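Peptidyl-prolyl cis-trans isomerase cyclophilin-type (Toxoplasma gondii, PDB 3BO7) probably speeds protein folding by catalysing cis-trans isomerization of the peptide bonds that precede proline, and binds the immunosuppressant cyclosporin A. Local coordinates at residues 8-13 and 17-22; 46-51 and 147-152; 118-123 and 131-136. One frame throughout, in Å; residues are numbered along the deposited sequence.

How the contacts relate
The three contacts belong to one antiparallel barrel, and their centres lie about 15 Å from one another in every pairing. Leu18 joins contact 1 to both others: its CD1 is 3.7 Å from Trp149 CZ3 of contact 2 and 3.6 Å from Ile121 CD1 of contact 3. Contacts 2 and 3 meet where Phe48 CE1 approaches Phe119 CE1 at 3.8 Å, so that one apolar interior runs through all three. Along the chain, 118-123 and 131-136 are nested within the loop closed by 46-51 and 147-152, whereas the 8-22 hairpin comes first. The bound peptide is reached by Arg50 from contact 2 and by Glu118, Phe120 and His133 from contact 3.

Contact 1: 8-13 and 17-22; sequences YLRIVT and SLNIEL
Tyr8 lays its ring alongside the aliphatic part of Glu21, with CE1 3.6 Å from Glu21 CG. Its hydroxyl OH donates a 2.7 Å hydrogen bond to Glu21 OE2, on the anti lone pair, and the ring and carboxylate planes are turned 45° apart. Glu21 OE1 forms a salt bridge with Arg138 NE, so two partners restrain the carboxylate's rotation. On the same face of the sheet, Arg10 NE donates to Asn19 OD1 at 2.8 Å, nearly straight (165°) and on a lone pair in the amide plane. A bend at chi3 (-71°) turns the guanidinium so that this oxygen lies at its edge, close to its plane. Farther along, a water bridges Ser17 OG and Thr13 O.

The backbones pair through Leu9 with Ile20 and Ile11 with Leu18, each pair giving two N-H...O bonds. The side chains of these pairs lie on the opposite face; Ile11 CD1 meets Ile20 CD1 at 3.7 Å, and Leu9 CD2 reaches Leu22 CD1 at 3.8 Å. Leu9 and Leu22 also touch helix 28-39, and Leu18 touches helix 143-149. This is the first beta hairpin of the cyclophilin barrel, its apolar face on the core under the helices that cover the two ends.

Contact 2: 46-51 and 147-152; sequences TIFHRC and RQWEKL
Trp149 O is approached by two groups: Leu152 N donates a hydrogen bond to it at 3.1 Å, and Cys51 SG comes within 3.2 Å from strand 48-52. The first closes a type I beta turn from Trp149 to Leu152. The second is a close sulfur-oxygen contact; with SG anti to its own backbone N (chi1 -178°), the thiol is directed at the carbonyl.

Trp149 brings CZ3 over the centre of one face of the Phe48 ring, 3.8 Å above its plane. The planes are inclined at 45° and the ring centroids, that of the indole taken for its six-membered ring, are 4.7 Å apart, an oblique pairing in which Phe48 CE2 and Trp149 CH2 approach to 3.8 Å. Here the helix that covers one end of the cyclophilin barrel inserts its tryptophan into the interior, where Ile57 touches Phe48, Cys51 and Trp149 alike. A hydrogen bond from NE1 to Gln15 O, in the turn between strands 7-13 and 16-22, restrains the indole's rotation. Between Phe48 and Cys51, His49 and Arg50 both face Gln58 in a classic beta bulge; Arg50 hydrogen-bonds Gln58 OE1 through NH1 and the bound peptide's backbone through NH2.

Contact 3: 118-123 and 131-136; sequences EFFITF and NKHTIF
The two backbones keep well apart, the nearest CA atoms being those of Phe119 and Ile135 at 9.3 Å, because strand 104-107 runs between strands 119-122 and 135-141 in the sheet. Side chains alone close the distance. Phe120 and His133 form a T-shaped pair, the edge of the phenyl ring directed at the face of the imidazole, with planes at 90° and centroids 5.5 Å apart. The touching atom on the phenyl side is CE2, 4.0 Å from His133 ND1. In Phe120, CG sits between the backbone N and the carbonyl carbon (chi1 59°), a setting that carries the ring over to the histidine. A hydrogen bond between His133 ND1 and Met107 O, on the intervening strand, restrains the imidazole's rotation.

Both rings pack on modified side chains of the bound peptide, forming part of the cyclosporin-binding surface of the cyclophilin barrel; Glu118, just before the strand, touches the ligand too and makes a salt bridge to Arg61. A second point of contact faces the barrel interior: Phe119 CB lies at the edge of the Phe136 ring, 4.2 Å from CZ and near the ring plane. Phe136 also touches Ala30 and Cys31 of helix 28-39.

Contact 1: 8-13 and 17-22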
# COMPACT_ATOMS: atom_id res chain seq x y z
N TYR A 8 -0.29 9.49 10.14
CA TYR A 8 0.12 10.30 8.98
C TYR A 8 1.54 9.97 8.57
O TYR A 8 2.42 9.81 9.42
CB TYR A 8 -0.06 11.80 9.26
CG TYR A 8 -1.52 12.15 9.50
CD1 TYR A 8 -2.39 12.33 8.43
CD2 TYR A 8 -2.04 12.23 10.80
CE1 TYR A 8 -3.72 12.61 8.64
CE2 TYR A 8 -3.38 12.51 11.01
CZ TYR A 8 -4.21 12.70 9.93
OH TYR A 8 -5.55 12.97 10.10
N LEU A 9 1.76 9.83 7.26
CA LEU A 9 3.06 9.43 6.73
C LEU A 9 3.27 9.90 5.30
O LEU A 9 2.32 10.10 4.56
CB LEU A 9 3.28 7.91 6.85
CG LEU A 9 2.42 6.87 6.12
CD1 LEU A 9 2.93 6.58 4.71
CD2 LEU A 9 2.41 5.60 6.94
N ARG A 10 4.54 10.06 4.94
CA ARG A 10 4.92 10.34 3.55
C ARG A 10 5.78 9.21 2.98
O ARG A 10 6.81 8.83 3.56
CB ARG A 10 5.65 11.68 3.45
CG ARG A 10 5.97 12.11 2.03
CD ARG A 10 6.76 13.41 2.04
NE ARG A 10 5.91 14.52 2.43
CZ ARG A 10 6.34 15.65 2.99
NH1 ARG A 10 7.62 15.83 3.22
NH2 ARG A 10 5.47 16.60 3.31
N ILE A 11 5.35 8.67 1.85
CA ILE A 11 6.16 7.72 1.09
C ILE A 11 6.95 8.52 0.06
O ILE A 11 6.36 9.19 -0.79
CB ILE A 11 5.29 6.65 0.37
CG1 ILE A 11 4.60 5.74 1.40
CG2 ILE A 11 6.12 5.82 -0.60
CD1 ILE A 11 3.63 4.70 0.80
N VAL A 12 8.28 8.48 0.17
CA VAL A 12 9.16 9.19 -0.76
C VAL A 12 9.70 8.19 -1.77
O VAL A 12 10.43 7.26 -1.40
CB VAL A 12 10.37 9.87 -0.03
CG1 VAL A 12 11.15 10.77 -0.99
CG2 VAL A 12 9.92 10.66 1.18
N THR A 13 9.35 8.37 -3.04
CA THR A 13 9.87 7.48 -4.08
C THR A 13 10.78 8.20 -5.06
O THR A 13 10.89 9.43 -5.05
CB THR A 13 8.76 6.70 -4.86
OG1 THR A 13 8.14 7.56 -5.83
CG2 THR A 13 7.70 6.11 -3.92
N SER A 17 6.44 11.83 -4.32
CA SER A 17 6.11 11.54 -2.93
C SER A 17 4.60 11.56 -2.69
O SER A 17 3.87 12.32 -3.33
CB SER A 17 6.79 12.54 -1.99
OG SER A 17 8.20 12.33 -1.98
N LEU A 18 4.15 10.71 -1.77
CA LEU A 18 2.73 10.62 -1.44
C LEU A 18 2.49 10.87 0.03
O LEU A 18 3.15 10.26 0.88
CB LEU A 18 2.16 9.25 -1.83
CG LEU A 18 2.16 8.83 -3.30
CD1 LEU A 18 1.70 7.39 -3.40
CD2 LEU A 18 1.28 9.71 -4.15
N ASN A 19 1.54 11.76 0.32
CA ASN A 19 1.10 12.03 1.69
C ASN A 19 -0.12 11.18 2.01
O ASN A 19 -1.11 11.16 1.26
CB ASN A 19 0.79 13.51 1.89
CG ASN A 19 2.05 14.37 1.98
OD1 ASN A 19 3.14 13.88 2.30
ND2 ASN A 19 1.90 15.65 1.70
N ILE A 20 -0.05 10.46 3.12
CA ILE A 20 -1.03 9.43 3.42
C ILE A 20 -1.61 9.56 4.83
O ILE A 20 -0.88 9.77 5.80
CB ILE A 20 -0.43 8.01 3.15
CG1 ILE A 20 -0.39 7.73 1.64
CG2 ILE A 20 -1.21 6.92 3.90
CD1 ILE A 20 0.52 6.63 1.24
N GLU A 21 -2.93 9.44 4.91
CA GLU A 21 -3.63 9.29 6.17
C GLU A 21 -3.99 7.82 6.37
O GLU A 21 -4.56 7.18 5.48
CB GLU A 21 -4.90 10.12 6.14
CG GLU A 21 -5.81 9.94 7.34
CD GLU A 21 -6.98 10.87 7.30
OE1 GLU A 21 -7.84 10.73 6.40
OE2 GLU A 21 -7.05 11.76 8.17
N LEU A 22 -3.68 7.30 7.55
CA LEU A 22 -4.05 5.94 7.91
C LEU A 22 -5.29 5.91 8.81
O LEU A 22 -5.33 6.59 9.82
CB LEU A 22 -2.87 5.25 8.61
CG LEU A 22 -1.60 4.97 7.82
CD1 LEU A 22 -0.66 4.21 8.71
CD2 LEU A 22 -1.85 4.19 6.55
O HOH W 1 9.90 12.35 -4.22

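Contact 2: 46-51 and 147-152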
# COMPACT_ATOMS: atom_id res chain seq x y z
N THR A 46 11.79 -1.25 -1.72
CA THR A 46 10.72 -1.95 -2.41
C THR A 46 10.21 -1.09 -3.57
O THR A 46 10.38 0.13 -3.58
CB THR A 46 9.53 -2.35 -1.48
OG1 THR A 46 8.93 -1.18 -0.91
CG2 THR A 46 10.01 -3.29 -0.37
N ILE A 47 9.61 -1.75 -4.56
CA ILE A 47 9.12 -1.08 -5.76
C ILE A 47 7.60 -1.12 -5.87
O ILE A 47 6.92 -1.76 -5.07
CB ILE A 47 9.75 -1.69 -7.05
CG1 ILE A 47 9.55 -3.21 -7.09
CG2 ILE A 47 11.23 -1.31 -7.17
CD1 ILE A 47 9.91 -3.84 -8.43
N PHE A 48 7.07 -0.40 -6.85
CA PHE A 48 5.68 -0.56 -7.26
C PHE A 48 5.69 -1.41 -8.53
O PHE A 48 5.93 -0.91 -9.63
CB PHE A 48 5.00 0.80 -7.46
CG PHE A 48 4.69 1.52 -6.18
CD1 PHE A 48 3.43 1.45 -5.61
CD2 PHE A 48 5.68 2.26 -5.52
CE1 PHE A 48 3.13 2.10 -4.42
CE2 PHE A 48 5.40 2.92 -4.33
CZ PHE A 48 4.12 2.84 -3.77
N HIS A 49 5.43 -2.71 -8.35
CA HIS A 49 5.76 -3.76 -9.33
C HIS A 49 4.61 -4.16 -10.23
O HIS A 49 4.78 -4.95 -11.14
CB HIS A 49 6.26 -5.01 -8.60
CG HIS A 49 5.17 -5.75 -7.88
ND1 HIS A 49 4.76 -5.43 -6.61
CD2 HIS A 49 4.38 -6.78 -8.28
CE1 HIS A 49 3.78 -6.23 -6.24
NE2 HIS A 49 3.54 -7.07 -7.24
N ARG A 50 3.42 -3.66 -9.95
CA ARG A 50 2.27 -3.94 -10.80
C ARG A 50 1.42 -2.67 -10.92
O ARG A 50 1.00 -2.09 -9.91
CB ARG A 50 1.47 -5.13 -10.26
CG ARG A 50 0.22 -5.47 -11.08
CD ARG A 50 -0.32 -6.86 -10.77
NE ARG A 50 -1.69 -7.02 -11.27
CZ ARG A 50 -2.79 -6.87 -10.54
NH1 ARG A 50 -2.70 -6.58 -9.24
NH2 ARG A 50 -3.99 -7.02 -11.09
N CYS A 51 1.17 -2.26 -12.16
CA CYS A 51 0.55 -0.97 -12.44
C CYS A 51 -0.40 -1.11 -13.62
O CYS A 51 0.03 -1.37 -14.75
CB CYS A 51 1.64 0.08 -12.74
SG CYS A 51 1.04 1.76 -13.06
N ARG A 147 -1.31 10.20 -10.67
CA ARG A 147 -1.74 10.36 -12.06
C ARG A 147 -0.62 10.17 -13.09
O ARG A 147 -0.87 9.73 -14.21
CB ARG A 147 -2.44 11.71 -12.25
CG ARG A 147 -3.82 11.76 -11.63
CD ARG A 147 -4.51 13.10 -11.86
NE ARG A 147 -5.76 13.16 -11.11
CZ ARG A 147 -5.92 13.79 -9.95
NH1 ARG A 147 -4.91 14.45 -9.38
NH2 ARG A 147 -7.10 13.78 -9.35
N GLN A 148 0.62 10.47 -12.70
CA GLN A 148 1.78 10.21 -13.55
C GLN A 148 2.16 8.73 -13.54
O GLN A 148 2.59 8.19 -14.56
CB GLN A 148 2.99 11.08 -13.14
CG GLN A 148 2.89 12.55 -13.56
CD GLN A 148 2.45 12.73 -15.02
OE1 GLN A 148 3.13 12.27 -15.95
NE2 GLN A 148 1.32 13.39 -15.22
N TRP A 149 2.03 8.09 -12.37
CA TRP A 149 2.26 6.66 -12.26
C TRP A 149 1.31 5.87 -13.14
O TRP A 149 1.69 4.84 -13.68
CB TRP A 149 2.13 6.18 -10.82
CG TRP A 149 3.21 6.66 -9.91
CD1 TRP A 149 4.31 7.42 -10.24
CD2 TRP A 149 3.33 6.37 -8.52
NE1 TRP A 149 5.08 7.63 -9.13
CE2 TRP A 149 4.51 6.99 -8.06
CE3 TRP A 149 2.55 5.64 -7.61
CZ2 TRP A 149 4.92 6.92 -6.73
CZ3 TRP A 149 2.96 5.56 -6.29
CH2 TRP A 149 4.14 6.20 -5.87
N GLU A 150 0.08 6.36 -13.27
CA GLU A 150 -0.96 5.71 -14.06
C GLU A 150 -0.57 5.62 -15.54
O GLU A 150 -1.07 4.76 -16.26
CB GLU A 150 -2.29 6.45 -13.88
CG GLU A 150 -3.48 5.77 -14.53
CD GLU A 150 -4.82 6.40 -14.18
OE1 GLU A 150 -5.85 5.72 -14.33
OE2 GLU A 150 -4.85 7.58 -13.76
N LYS A 151 0.32 6.52 -15.97
CA LYS A 151 0.74 6.65 -17.37
C LYS A 151 2.01 5.85 -17.68
O LYS A 151 2.42 5.76 -18.84
CB LYS A 151 0.98 8.13 -17.72
CG LYS A 151 -0.29 8.88 -18.04
CD LYS A 151 -0.09 10.39 -17.90
CE LYS A 151 -1.42 11.13 -18.04
NZ LYS A 151 -1.48 12.34 -17.16
N LEU A 152 2.61 5.28 -16.64
CA LEU A 152 3.83 4.49 -16.79
C LEU A 152 3.64 3.32 -17.75
O LEU A 152 2.63 2.61 -17.68
CB LEU A 152 4.33 3.96 -15.44
CG LEU A 152 5.11 4.91 -14.53
CD1 LEU A 152 5.13 4.35 -13.13
CD2 LEU A 152 6.52 5.13 -15.03

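Contact 3: 118-123 and 131-136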
# COMPACT_ATOMS: atom_id res chain seq x y z
N GLU A 118 1.87 -6.30 1.35
CA GLU A 118 1.55 -5.77 0.02
C GLU A 118 0.28 -4.95 0.02
O GLU A 118 -0.71 -5.31 0.66
CB GLU A 118 1.46 -6.90 -1.01
CG GLU A 118 2.79 -7.32 -1.54
CD GLU A 118 2.69 -8.26 -2.74
OE1 GLU A 118 2.20 -7.83 -3.82
OE2 GLU A 118 3.14 -9.42 -2.61
N PHE A 119 0.31 -3.85 -0.72
CA PHE A 119 -0.80 -2.91 -0.71
C PHE A 119 -0.98 -2.34 -2.10
O PHE A 119 -0.15 -2.52 -2.97
CB PHE A 119 -0.53 -1.79 0.30
CG PHE A 119 0.74 -1.02 0.02
CD1 PHE A 119 0.71 0.11 -0.80
CD2 PHE A 119 1.96 -1.46 0.55
CE1 PHE A 119 1.88 0.80 -1.08
CE2 PHE A 119 3.14 -0.77 0.26
CZ PHE A 119 3.10 0.36 -0.54
N PHE A 120 -2.11 -1.66 -2.31
CA PHE A 120 -2.33 -0.93 -3.55
C PHE A 120 -2.94 0.44 -3.31
O PHE A 120 -3.56 0.69 -2.27
CB PHE A 120 -3.17 -1.74 -4.55
CG PHE A 120 -4.53 -2.15 -4.04
CD1 PHE A 120 -5.68 -1.53 -4.53
CD2 PHE A 120 -4.68 -3.19 -3.13
CE1 PHE A 120 -6.95 -1.92 -4.10
CE2 PHE A 120 -5.93 -3.58 -2.69
CZ PHE A 120 -7.07 -2.95 -3.19
N ILE A 121 -2.74 1.32 -4.27
CA ILE A 121 -3.42 2.60 -4.26
C ILE A 121 -4.24 2.71 -5.54
O ILE A 121 -3.72 2.47 -6.64
CB ILE A 121 -2.43 3.78 -4.09
CG1 ILE A 121 -1.51 3.52 -2.90
CG2 ILE A 121 -3.20 5.08 -3.90
CD1 ILE A 121 -0.36 4.49 -2.74
N THR A 122 -5.51 3.04 -5.39
CA THR A 122 -6.42 3.08 -6.53
C THR A 122 -6.14 4.28 -7.44
O THR A 122 -5.78 5.35 -6.96
CB THR A 122 -7.90 3.11 -6.10
OG1 THR A 122 -8.24 4.41 -5.58
CG2 THR A 122 -8.19 2.03 -5.06
N PHE A 123 -6.31 4.07 -8.74
CA PHE A 123 -6.38 5.16 -9.71
C PHE A 123 -7.85 5.59 -9.91
O PHE A 123 -8.13 6.76 -10.19
CB PHE A 123 -5.75 4.76 -11.05
CG PHE A 123 -4.25 4.51 -10.98
CD1 PHE A 123 -3.40 5.39 -10.31
CD2 PHE A 123 -3.69 3.41 -11.60
CE1 PHE A 123 -2.02 5.17 -10.25
CE2 PHE A 123 -2.32 3.18 -11.56
CZ PHE A 123 -1.49 4.06 -10.88
N ASN A 131 -15.07 -5.32 0.94
CA ASN A 131 -15.22 -6.52 1.78
C ASN A 131 -14.39 -7.72 1.29
O ASN A 131 -14.69 -8.86 1.62
CB ASN A 131 -16.70 -6.90 1.95
CG ASN A 131 -17.54 -5.74 2.46
OD1 ASN A 131 -17.27 -5.21 3.53
ND2 ASN A 131 -18.55 -5.34 1.69
N LYS A 132 -13.37 -7.45 0.47
CA LYS A 132 -12.39 -8.45 0.09
C LYS A 132 -10.99 -7.97 0.47
O LYS A 132 -10.08 -8.79 0.67
CB LYS A 132 -12.45 -8.74 -1.41
CG LYS A 132 -13.71 -9.47 -1.86
CD LYS A 132 -13.55 -10.98 -1.82
CE LYS A 132 -14.53 -11.64 -2.77
NZ LYS A 132 -14.84 -13.05 -2.39
N HIS A 133 -10.82 -6.65 0.55
CA HIS A 133 -9.54 -6.02 0.85
C HIS A 133 -9.66 -4.97 1.96
O HIS A 133 -10.55 -4.11 1.92
CB HIS A 133 -8.96 -5.42 -0.44
CG HIS A 133 -8.69 -6.44 -1.50
ND1 HIS A 133 -7.49 -7.11 -1.62
CD2 HIS A 133 -9.49 -6.95 -2.47
CE1 HIS A 133 -7.55 -7.97 -2.62
NE2 HIS A 133 -8.76 -7.89 -3.15
N THR A 134 -8.78 -5.06 2.96
CA THR A 134 -8.73 -4.08 4.03
C THR A 134 -8.26 -2.74 3.48
O THR A 134 -7.10 -2.61 3.06
CB THR A 134 -7.75 -4.50 5.16
OG1 THR A 134 -8.19 -5.73 5.76
CG2 THR A 134 -7.68 -3.42 6.23
N ILE A 135 -9.17 -1.78 3.45
CA ILE A 135 -8.84 -0.39 3.18
C ILE A 135 -8.34 0.16 4.49
O ILE A 135 -9.04 0.07 5.51
CB ILE A 135 -10.09 0.42 2.73
CG1 ILE A 135 -10.49 0.02 1.31
CG2 ILE A 135 -9.82 1.94 2.83
CD1 ILE A 135 -11.93 0.30 0.96
N PHE A 136 -7.13 0.72 4.48
CA PHE A 136 -6.56 1.21 5.72
C PHE A 136 -6.01 2.63 5.62
O PHE A 136 -5.46 3.16 6.58
CB PHE A 136 -5.53 0.21 6.30
CG PHE A 136 -4.27 0.05 5.48
CD1 PHE A 136 -3.06 0.59 5.93
CD2 PHE A 136 -4.28 -0.65 4.28
CE1 PHE A 136 -1.90 0.44 5.18
CE2 PHE A 136 -3.12 -0.80 3.53
CZ PHE A 136 -1.92 -0.26 3.99